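Local coordinates for protein salicylate carboxymethyltransferase (Clarkia breweri, PDB 1M6E) that catalyses transfer of a methyl group from S-adenosyl-L-methionine to the carboxyl group of salicylate, giving the volatile ester methyl salicylate, at residues A54-G59 / N138-I143; Y92-N97 / C121-V126; E245-F250 / D318-A323. All coordinates share one frame; numbering follows the deposited sequence.

Contact 1. Residues A54-G59 / N138-I143; sequences AIADLG and NTLHFI. With SAH (S-adenosyl-L-homocysteine), chain C.
Ala56 and Ile143 make the parallel bridge at which the first and fourth strands of the Rossmann-like methyltransferase sheet come together, on the strand that ends in the S-adenosyl-L-homocysteine pocket at Gly59. The backbone link is slight: Ala56 N gives a weak hydrogen bond to Phe142 O, 3.1 Å long and bent to 132° at the hydrogen. The same carbonyl oxygen receives a CA-H...O contact from Ile55, and Ile143 CA returns one to Ala56 O. Side chains do the rest, on both faces. On the face of Ala56, Leu140 CD2 packs on Ala56 CB at 3.9 Å, and further along Leu58 CD2 meets Ile143 CG2 at 3.7 Å with the two branched chains set at a slant. On the other face Ile55 and Phe142 run side by side in the same direction. Ile55 CG2, which stands anti to the backbone N, is the branch that touches, 3.9 Å from Phe142 CD2. At the far end the backbone N of Ala54 lies at the edge of the His141 ring, and His141 CD2 is also 4.0 Å from Ala54 CB. Beyond the paired part Gly59, with positive phi, turns its carbonyl to the ligand, and Gly59 O accepts a 3.1 Å hydrogen bond from the amino N of S-adenosyl-L-homocysteine. Strand 91-98 takes the other edge of strand 52-58 through backbone bonds, helix 33-44 packs on Phe142, and Arg195 of helix 181-198 lies against both Leu58 and Ile143.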
loop_
_atom_site.group_PDB
_atom_site.type_symbol
_atom_site.label_atom_id
_atom_site.label_comp_id
_atom_site.label_asym_id
_atom_site.label_seq_id
_atom_site.Cartn_x
_atom_site.Cartn_y
_atom_site.Cartn_z
ATOM N N ALA A 54 -16.116 -5.997 7.264
ATOM C CA ALA A 54 -15.173 -5.246 6.445
ATOM C C ALA A 54 -15.120 -3.758 6.767
ATOM O O ALA A 54 -15.788 -2.949 6.147
ATOM C CB ALA A 54 -15.504 -5.453 4.977
ATOM N N ILE A 55 -14.305 -3.412 7.746
ATOM C CA ILE A 55 -14.128 -2.039 8.167
ATOM C C ILE A 55 -13.152 -1.363 7.216
ATOM O O ILE A 55 -12.245 -2.019 6.701
ATOM C CB ILE A 55 -13.541 -2.020 9.571
ATOM C CG1 ILE A 55 -14.381 -2.923 10.471
ATOM C CG2 ILE A 55 -13.479 -0.597 10.100
ATOM C CD1 ILE A 55 -13.963 -2.909 11.934
ATOM N N ALA A 56 -13.319 -0.059 7.003
ATOM C CA ALA A 56 -12.446 0.690 6.098
ATOM C C ALA A 56 -12.197 2.114 6.544
ATOM O O ALA A 56 -13.138 2.900 6.569
ATOM C CB ALA A 56 -13.069 0.721 4.717
ATOM N N ASP A 57 -10.955 2.473 6.872
ATOM C CA ASP A 57 -10.656 3.851 7.297
ATOM C C ASP A 57 -10.412 4.738 6.070
ATOM O O ASP A 57 -9.608 4.425 5.214
ATOM C CB ASP A 57 -9.435 3.908 8.236
ATOM C CG ASP A 57 -9.394 5.215 9.108
ATOM O OD1 ASP A 57 -9.367 6.355 8.561
ATOM O OD2 ASP A 57 -9.384 5.093 10.362
ATOM N N LEU A 58 -11.124 5.846 5.977
ATOM C CA LEU A 58 -10.982 6.737 4.848
ATOM C C LEU A 58 -10.217 7.985 5.262
ATOM O O LEU A 58 -10.647 8.726 6.157
ATOM C CB LEU A 58 -12.372 7.085 4.306
ATOM C CG LEU A 58 -12.838 6.330 3.048
ATOM C CD1 LEU A 58 -12.189 4.965 2.915
ATOM C CD2 LEU A 58 -14.327 6.180 3.099
ATOM N N GLY A 59 -9.079 8.207 4.603
ATOM C CA GLY A 59 -8.247 9.348 4.919
ATOM C C GLY A 59 -7.432 9.034 6.157
ATOM O O GLY A 59 -7.273 9.871 7.046
ATOM N N ASN A 138 -21.709 -2.759 -2.771
ATOM C CA ASN A 138 -22.025 -3.570 -1.594
ATOM C C ASN A 138 -20.873 -4.502 -1.189
ATOM O O ASN A 138 -20.969 -5.728 -1.291
ATOM C CB ASN A 138 -23.297 -4.364 -1.847
ATOM C CG ASN A 138 -24.522 -3.492 -1.848
ATOM O OD1 ASN A 138 -24.457 -2.289 -1.536
ATOM N ND2 ASN A 138 -25.657 -4.086 -2.189
ATOM N N THR A 139 -19.791 -3.877 -0.717
ATOM C CA THR A 139 -18.554 -4.537 -0.303
ATOM C C THR A 139 -18.301 -4.242 1.166
ATOM O O THR A 139 -17.697 -5.046 1.875
ATOM C CB THR A 139 -17.319 -3.966 -1.116
ATOM O OG1 THR A 139 -17.496 -4.222 -2.514
ATOM C CG2 THR A 139 -15.985 -4.586 -0.657
ATOM N N LEU A 140 -18.803 -3.105 1.627
ATOM C CA LEU A 140 -18.521 -2.662 2.977
ATOM C C LEU A 140 -19.565 -2.582 4.076
ATOM O O LEU A 140 -20.646 -2.045 3.855
ATOM C CB LEU A 140 -17.862 -1.285 2.874
ATOM C CG LEU A 140 -16.349 -1.194 2.702
ATOM C CD1 LEU A 140 -15.829 -2.221 1.718
ATOM C CD2 LEU A 140 -16.015 0.209 2.265
ATOM N N HIS A 141 -19.207 -3.102 5.261
ATOM C CA HIS A 141 -20.028 -2.995 6.476
ATOM C C HIS A 141 -19.115 -2.166 7.360
ATOM O O HIS A 141 -18.143 -2.683 7.900
ATOM C CB HIS A 141 -20.235 -4.309 7.239
ATOM C CG HIS A 141 -19.958 -5.550 6.464
ATOM N ND1 HIS A 141 -20.784 -6.008 5.465
ATOM C CD2 HIS A 141 -18.980 -6.475 6.594
ATOM C CE1 HIS A 141 -20.328 -7.163 5.009
ATOM N NE2 HIS A 141 -19.234 -7.469 5.679
ATOM N N PHE A 142 -19.377 -0.882 7.494
ATOM C CA PHE A 142 -18.555 0.011 8.346
ATOM C C PHE A 142 -17.409 0.782 7.743
ATOM O O PHE A 142 -16.391 0.224 7.333
ATOM C CB PHE A 142 -17.986 -0.667 9.616
ATOM C CG PHE A 142 -17.846 0.300 10.774
ATOM C CD1 PHE A 142 -18.840 0.396 11.745
ATOM C CD2 PHE A 142 -16.813 1.234 10.796
ATOM C CE1 PHE A 142 -18.819 1.419 12.717
ATOM C CE2 PHE A 142 -16.778 2.253 11.752
ATOM C CZ PHE A 142 -17.788 2.345 12.714
ATOM N N ILE A 143 -17.580 2.094 7.798
ATOM C CA ILE A 143 -16.634 3.066 7.293
ATOM C C ILE A 143 -16.246 4.104 8.356
ATOM O O ILE A 143 -17.067 4.923 8.750
ATOM C CB ILE A 143 -17.251 3.815 6.120
ATOM C CG1 ILE A 143 -17.256 2.937 4.890
ATOM C CG2 ILE A 143 -16.544 5.079 5.890
ATOM C CD1 ILE A 143 -17.899 3.597 3.705
HETATM N N SAH C . -7.444 9.961 10.096
HETATM C CA SAH C . -6.202 10.409 10.880
HETATM C CB SAH C . -5.429 11.568 10.222
HETATM C CG SAH C . -5.944 12.057 8.934
HETATM S SD SAH C . -5.095 13.458 8.127
HETATM C C SAH C . -6.506 10.931 12.283
HETATM O O SAH C . -7.703 10.983 12.696
HETATM O OXT SAH C . -5.446 11.292 12.947
HETATM C "C5'" SAH C . -6.097 13.452 6.679
HETATM C "C4'" SAH C . -5.667 12.502 5.474
HETATM O "O4'" SAH C . -6.749 12.762 4.525
HETATM C "C3'" SAH C . -4.397 13.017 4.696
HETATM O "O3'" SAH C . -3.245 11.996 4.790
HETATM C "C2'" SAH C . -4.814 13.116 3.297
HETATM O "O2'" SAH C . -3.976 12.732 2.260
HETATM C "C1'" SAH C . -6.283 12.473 3.359
HETATM N N9 SAH C . -7.107 12.961 2.276
HETATM C C8 SAH C . -7.382 14.244 1.855
HETATM N N7 SAH C . -8.153 14.305 0.809
HETATM C C5 SAH C . -8.398 12.980 0.535
HETATM C C6 SAH C . -9.153 12.338 -0.472
HETATM N N6 SAH C . -9.795 13.052 -1.396
HETATM N N1 SAH C . -9.235 10.951 -0.513
HETATM C C2 SAH C . -8.562 10.235 0.445
HETATM N N3 SAH C . -7.804 10.756 1.449
HETATM C C4 SAH C . -7.764 12.141 1.435
#

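Contact 2. Residues Y92-N97 / C121-V126; sequences YQIFLN and CFINGV
Ile94 pairs with Ile123 midway along two adjacent parallel strands, the two ends of a beta-alpha-beta unit, and the register holds without a break from Tyr92–Cys121 to Asn97–Val126. Five backbone hydrogen bonds zigzag between them; Leu96 N to Asn124 O and Val126 N to Leu96 O, each 2.7 Å, are the straightest, at 164° and 167°. Two side-chain amides add to this. Asn97 ND2 donates to Val126 O (2.9 Å), reaching it nearly along the C=O axis, and also bonds Gly128 O. Asn124 ND2 makes a weak bond to Ile94 O, which already accepts from Asn124 N. The apolar contacts divide between the faces. Beside Asn124, Phe95 CD2 meets Val126 CG2 at 3.5 Å, and the Phe95 ring and Asn124 amide lie side by side, their planes 34° apart. On the opposite face Leu96 CD1 touches Ile123 CG2 at 3.9 Å, while Cys121 SG, poorly ordered and so less certainly placed, sits obliquely by the Tyr92 ring. Asn97 also touches the bound S-adenosyl-L-homocysteine. Helix 74-82 packs over Tyr92, Ile94 and Cys121; strand 52-58 adjoins strand 91-98, and a second subunit bonds to the backbone of Gly125 on strand 121-127.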
loop_
_atom_site.group_PDB
_atom_site.type_symbol
_atom_site.label_atom_id
_atom_site.label_comp_id
_atom_site.label_asym_id
_atom_site.label_seq_id
_atom_site.Cartn_x
_atom_site.Cartn_y
_atom_site.Cartn_z
ATOM N N TYR A 92 -11.690 -10.208 9.930
ATOM C CA TYR A 92 -11.774 -8.780 9.688
ATOM C C TYR A 92 -11.015 -8.414 8.441
ATOM O O TYR A 92 -9.873 -8.855 8.252
ATOM C CB TYR A 92 -11.241 -8.007 10.879
ATOM C CG TYR A 92 -11.985 -8.334 12.130
ATOM C CD1 TYR A 92 -11.709 -9.504 12.849
ATOM C CD2 TYR A 92 -13.014 -7.505 12.575
ATOM C CE1 TYR A 92 -12.446 -9.841 13.987
ATOM C CE2 TYR A 92 -13.757 -7.829 13.707
ATOM C CZ TYR A 92 -13.470 -8.994 14.407
ATOM O OH TYR A 92 -14.223 -9.288 15.517
ATOM N N GLN A 93 -11.663 -7.648 7.565
ATOM C CA GLN A 93 -11.000 -7.227 6.342
ATOM C C GLN A 93 -10.927 -5.727 6.275
ATOM O O GLN A 93 -11.903 -5.050 5.966
ATOM C CB GLN A 93 -11.707 -7.743 5.129
ATOM C CG GLN A 93 -10.994 -7.374 3.888
ATOM C CD GLN A 93 -11.578 -8.112 2.746
ATOM O OE1 GLN A 93 -12.805 -8.169 2.621
ATOM N NE2 GLN A 93 -10.724 -8.698 1.894
ATOM N N ILE A 94 -9.728 -5.228 6.544
ATOM C CA ILE A 94 -9.455 -3.813 6.609
ATOM C C ILE A 94 -8.950 -3.105 5.363
ATOM O O ILE A 94 -8.106 -3.605 4.621
ATOM C CB ILE A 94 -8.482 -3.567 7.722
ATOM C CG1 ILE A 94 -9.024 -4.198 8.989
ATOM C CG2 ILE A 94 -8.243 -2.085 7.877
ATOM C CD1 ILE A 94 -8.121 -3.950 10.167
ATOM N N PHE A 95 -9.476 -1.907 5.168
ATOM C CA PHE A 95 -9.106 -1.083 4.037
ATOM C C PHE A 95 -8.642 0.292 4.479
ATOM O O PHE A 95 -9.471 1.091 4.924
ATOM C CB PHE A 95 -10.305 -0.957 3.108
ATOM C CG PHE A 95 -10.605 -2.213 2.365
ATOM C CD1 PHE A 95 -11.642 -3.035 2.754
ATOM C CD2 PHE A 95 -9.778 -2.621 1.322
ATOM C CE1 PHE A 95 -11.846 -4.260 2.113
ATOM C CE2 PHE A 95 -9.970 -3.829 0.683
ATOM C CZ PHE A 95 -11.001 -4.652 1.077
ATOM N N LEU A 96 -7.334 0.556 4.363
ATOM C CA LEU A 96 -6.745 1.849 4.735
ATOM C C LEU A 96 -6.617 2.655 3.456
ATOM O O LEU A 96 -5.857 2.288 2.545
ATOM C CB LEU A 96 -5.364 1.678 5.338
ATOM C CG LEU A 96 -5.242 0.715 6.508
ATOM C CD1 LEU A 96 -3.806 0.653 6.916
ATOM C CD2 LEU A 96 -6.145 1.132 7.659
ATOM N N ASN A 97 -7.381 3.746 3.392
ATOM C CA ASN A 97 -7.413 4.609 2.228
ATOM C C ASN A 97 -6.845 5.999 2.368
ATOM O O ASN A 97 -7.065 6.721 3.348
ATOM C CB ASN A 97 -8.839 4.760 1.700
ATOM C CG ASN A 97 -9.003 5.996 0.805
ATOM O OD1 ASN A 97 -9.357 7.100 1.262
ATOM N ND2 ASN A 97 -8.725 5.814 -0.471
ATOM N N CYS A 121 -6.636 -10.291 10.884
ATOM C CA CYS A 121 -7.012 -9.075 10.190
ATOM C C CYS A 121 -6.225 -8.867 8.916
ATOM O O CYS A 121 -5.054 -8.504 8.914
ATOM C CB CYS A 121 -6.828 -7.865 11.090
ATOM S SG CYS A 121 -7.331 -8.181 12.765
ATOM N N PHE A 122 -6.888 -9.098 7.812
ATOM C CA PHE A 122 -6.242 -8.901 6.558
ATOM C C PHE A 122 -6.229 -7.404 6.199
ATOM O O PHE A 122 -7.267 -6.821 5.864
ATOM C CB PHE A 122 -6.988 -9.760 5.567
ATOM C CG PHE A 122 -7.103 -11.176 6.023
ATOM C CD1 PHE A 122 -8.316 -11.729 6.323
ATOM C CD2 PHE A 122 -5.976 -11.964 6.129
ATOM C CE1 PHE A 122 -8.402 -13.042 6.710
ATOM C CE2 PHE A 122 -6.049 -13.273 6.514
ATOM C CZ PHE A 122 -7.268 -13.812 6.802
ATOM N N ILE A 123 -5.056 -6.777 6.288
ATOM C CA ILE A 123 -4.979 -5.358 5.968
ATOM C C ILE A 123 -4.684 -5.065 4.517
ATOM O O ILE A 123 -3.854 -5.724 3.897
ATOM C CB ILE A 123 -3.951 -4.626 6.822
ATOM C CG1 ILE A 123 -4.449 -4.582 8.266
ATOM C CG2 ILE A 123 -3.745 -3.209 6.282
ATOM C CD1 ILE A 123 -3.516 -3.948 9.221
ATOM N N ASN A 124 -5.381 -4.066 3.990
ATOM C CA ASN A 124 -5.245 -3.660 2.607
ATOM C C ASN A 124 -5.190 -2.145 2.503
ATOM O O ASN A 124 -6.042 -1.458 3.078
ATOM C CB ASN A 124 -6.442 -4.161 1.779
ATOM C CG ASN A 124 -6.661 -5.664 1.895
ATOM O OD1 ASN A 124 -5.790 -6.460 1.557
ATOM N ND2 ASN A 124 -7.835 -6.056 2.369
ATOM N N GLY A 125 -4.192 -1.632 1.778
ATOM C CA GLY A 125 -4.073 -0.195 1.527
ATOM C C GLY A 125 -4.771 0.119 0.191
ATOM O O GLY A 125 -4.507 -0.536 -0.790
ATOM N N VAL A 126 -5.677 1.089 0.160
ATOM C CA VAL A 126 -6.427 1.452 -1.054
ATOM C C VAL A 126 -6.083 2.875 -1.501
ATOM O O VAL A 126 -6.715 3.829 -1.060
ATOM C CB VAL A 126 -7.914 1.461 -0.758
ATOM C CG1 VAL A 126 -8.658 1.955 -1.943
ATOM C CG2 VAL A 126 -8.361 0.107 -0.324
#

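Contact 3. Residues E245-F250 / D318-A323; sequences EKMDKF and DHFGEA
His319 NE2 donates a hydrogen bond to Met247 O, the one polar link between these two segments. It is 3.1 Å long and fairly straight, 160° at the hydrogen, and the oxygen lies close to the plane of the imidazole. Seen from the acceptor the approach is less usual: NE2 stands well above the carbonyl plane of Met247, while Phe250 N, 2.8 Å from Met247 O, comes from the opposite face, so two donors grip the oxygen from both sides. Beside NE2, the CE1 corner of the same ring edge rests against Phe250 CB at 3.6 Å. The second half of the contact is apolar. The bent Met247 chain and the Phe320 side chain run past one another, pointing opposite ways, with Met247 CE 3.6 Å from Phe320 CD2 and Met247 CB 3.8 Å from Phe320 CE2. Met247 SD lies 5.3 Å from the centroid of the Phe320 ring, an oblique Met-aromatic contact. At the ring's edge, near its plane, is the backbone N of Asp248.

Further out, the two rings pack on each other: the His319 chain leaves with CG anti to the backbone N (chi1 -171°), and its CD2 lies over one face of Phe320, near the rim. The loop gripped this way carries Asp248 and Phe250, which, with Asn251 and Asn162, probably contribute to a magnesium site; Asn251 also touches Phe320. Gly321, with positive phi, makes the break after His319 and Phe320, where helix 303-320 gives way to helix 322-341. The loop also leans on helix 227-238, where Asp248 packs against Leu233, Asn234 and Val237.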
loop_
_atom_site.group_PDB
_atom_site.type_symbol
_atom_site.label_atom_id
_atom_site.label_comp_id
_atom_site.label_asym_id
_atom_site.label_seq_id
_atom_site.Cartn_x
_atom_site.Cartn_y
_atom_site.Cartn_z
ATOM N N GLU A 245 3.678 38.436 -3.864
ATOM C CA GLU A 245 2.416 39.033 -3.457
ATOM C C GLU A 245 1.639 38.399 -4.599
ATOM O O GLU A 245 0.416 38.272 -4.560
ATOM C CB GLU A 245 2.425 40.576 -3.629
ATOM C CG GLU A 245 1.905 41.403 -2.430
ATOM C CD GLU A 245 1.996 42.932 -2.629
ATOM O OE1 GLU A 245 1.321 43.469 -3.534
ATOM O OE2 GLU A 245 2.744 43.597 -1.873
ATOM N N LYS A 246 2.406 38.004 -5.621
ATOM C CA LYS A 246 1.885 37.342 -6.810
ATOM C C LYS A 246 1.773 35.864 -6.440
ATOM O O LYS A 246 0.827 35.188 -6.849
ATOM C CB LYS A 246 2.847 37.522 -7.998
ATOM C CG LYS A 246 3.120 38.976 -8.415
ATOM C CD LYS A 246 2.032 39.554 -9.322
ATOM C CE LYS A 246 2.397 40.979 -9.768
ATOM N NZ LYS A 246 1.457 41.592 -10.766
ATOM N N MET A 247 2.740 35.380 -5.655
ATOM C CA MET A 247 2.746 33.992 -5.191
ATOM C C MET A 247 1.742 33.775 -4.077
ATOM O O MET A 247 0.867 32.933 -4.222
ATOM C CB MET A 247 4.106 33.603 -4.664
ATOM C CG MET A 247 5.139 33.391 -5.721
ATOM S SD MET A 247 5.639 31.687 -5.662
ATOM C CE MET A 247 6.923 31.722 -4.362
ATOM N N ASP A 248 1.872 34.521 -2.969
ATOM C CA ASP A 248 0.942 34.396 -1.838
ATOM C C ASP A 248 -0.464 34.614 -2.349
ATOM O O ASP A 248 -1.387 33.963 -1.891
ATOM C CB ASP A 248 1.241 35.408 -0.698
ATOM C CG ASP A 248 0.526 35.047 0.662
ATOM O OD1 ASP A 248 -0.685 35.308 0.862
ATOM O OD2 ASP A 248 1.187 34.489 1.555
ATOM N N LYS A 249 -0.650 35.507 -3.308
ATOM C CA LYS A 249 -2.005 35.718 -3.801
ATOM C C LYS A 249 -2.592 34.546 -4.600
ATOM O O LYS A 249 -3.670 34.647 -5.180
ATOM C CB LYS A 249 -2.100 37.061 -4.545
ATOM C CG LYS A 249 -2.295 38.243 -3.547
ATOM C CD LYS A 249 -1.746 39.589 -4.027
ATOM C CE LYS A 249 -1.664 40.585 -2.856
ATOM N NZ LYS A 249 -0.799 41.796 -3.105
ATOM N N PHE A 250 -1.898 33.414 -4.585
ATOM C CA PHE A 250 -2.385 32.205 -5.251
ATOM C C PHE A 250 -2.508 31.018 -4.276
ATOM O O PHE A 250 -3.276 30.099 -4.543
ATOM C CB PHE A 250 -1.496 31.832 -6.448
ATOM C CG PHE A 250 -1.752 32.669 -7.674
ATOM C CD1 PHE A 250 -0.744 32.880 -8.619
ATOM C CD2 PHE A 250 -2.996 33.274 -7.876
ATOM C CE1 PHE A 250 -0.966 33.689 -9.752
ATOM C CE2 PHE A 250 -3.235 34.088 -9.011
ATOM C CZ PHE A 250 -2.209 34.293 -9.949
ATOM N N ASP A 318 5.268 22.945 -1.765
ATOM C CA ASP A 318 4.960 22.795 -3.171
ATOM C C ASP A 318 4.492 24.090 -3.813
ATOM O O ASP A 318 4.489 24.199 -5.024
ATOM C CB ASP A 318 3.897 21.710 -3.375
ATOM C CG ASP A 318 3.585 21.455 -4.855
ATOM O OD1 ASP A 318 2.580 22.017 -5.362
ATOM O OD2 ASP A 318 4.356 20.695 -5.505
ATOM N N HIS A 319 4.083 25.078 -3.025
ATOM C CA HIS A 319 3.632 26.323 -3.633
ATOM C C HIS A 319 4.648 27.419 -3.474
ATOM O O HIS A 319 4.537 28.414 -4.178
ATOM C CB HIS A 319 2.310 26.799 -3.041
ATOM C CG HIS A 319 1.701 27.955 -3.776
ATOM N ND1 HIS A 319 0.826 27.793 -4.829
ATOM C CD2 HIS A 319 1.839 29.290 -3.609
ATOM C CE1 HIS A 319 0.449 28.978 -5.276
ATOM N NE2 HIS A 319 1.050 29.903 -4.553
ATOM N N PHE A 320 5.621 27.253 -2.560
ATOM C CA PHE A 320 6.675 28.272 -2.328
ATOM C C PHE A 320 8.128 27.745 -2.295
ATOM O O PHE A 320 9.067 28.544 -2.314
ATOM C CB PHE A 320 6.447 29.037 -1.011
ATOM C CG PHE A 320 5.126 29.736 -0.922
ATOM C CD1 PHE A 320 4.052 29.138 -0.262
ATOM C CD2 PHE A 320 4.952 30.998 -1.487
ATOM C CE1 PHE A 320 2.822 29.780 -0.162
ATOM C CE2 PHE A 320 3.717 31.662 -1.393
ATOM C CZ PHE A 320 2.652 31.043 -0.726
ATOM N N GLY A 321 8.316 26.427 -2.215
ATOM C CA GLY A 321 9.658 25.857 -2.174
ATOM C C GLY A 321 10.298 25.799 -0.793
ATOM O O GLY A 321 9.878 26.510 0.106
ATOM N N GLU A 322 11.333 24.980 -0.627
ATOM C CA GLU A 322 11.995 24.832 0.669
ATOM C C GLU A 322 12.661 26.050 1.311
ATOM O O GLU A 322 12.722 26.141 2.545
ATOM C CB GLU A 322 13.046 23.735 0.595
ATOM C CG GLU A 322 12.505 22.399 0.181
ATOM C CD GLU A 322 13.394 21.257 0.615
ATOM O OE1 GLU A 322 14.597 21.274 0.269
ATOM O OE2 GLU A 322 12.885 20.343 1.301
ATOM N N ALA A 323 13.182 26.962 0.486
ATOM C CA ALA A 323 13.884 28.162 0.966
ATOM C C ALA A 323 13.137 28.872 2.097
ATOM O O ALA A 323 13.743 29.332 3.072
ATOM C CB ALA A 323 14.133 29.128 -0.210
#

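How the contacts relate
Contacts 1 and 2 are buried parts of one sheet, their centres about 9 Å apart. Strands 52-58 and 91-98 are neighbours in it, and the two contacts meet directly through probable backbone hydrogen bonds that join Asn97 N to Asp57 O and Gly59 N to Asn97 O. The pairing is regular along the whole length of contact 2 but only just begins in contact 1, where a loop leads into strand 143-146. Both reach the cofactor pocket. Contact 3 lies on the other side of the chain's centre from contact 1, about 37 Å from either by centres. Partly exposed, it joins a loop to a helix junction, using an imidazole, a methionine and aromatic rings in place of strand pairing.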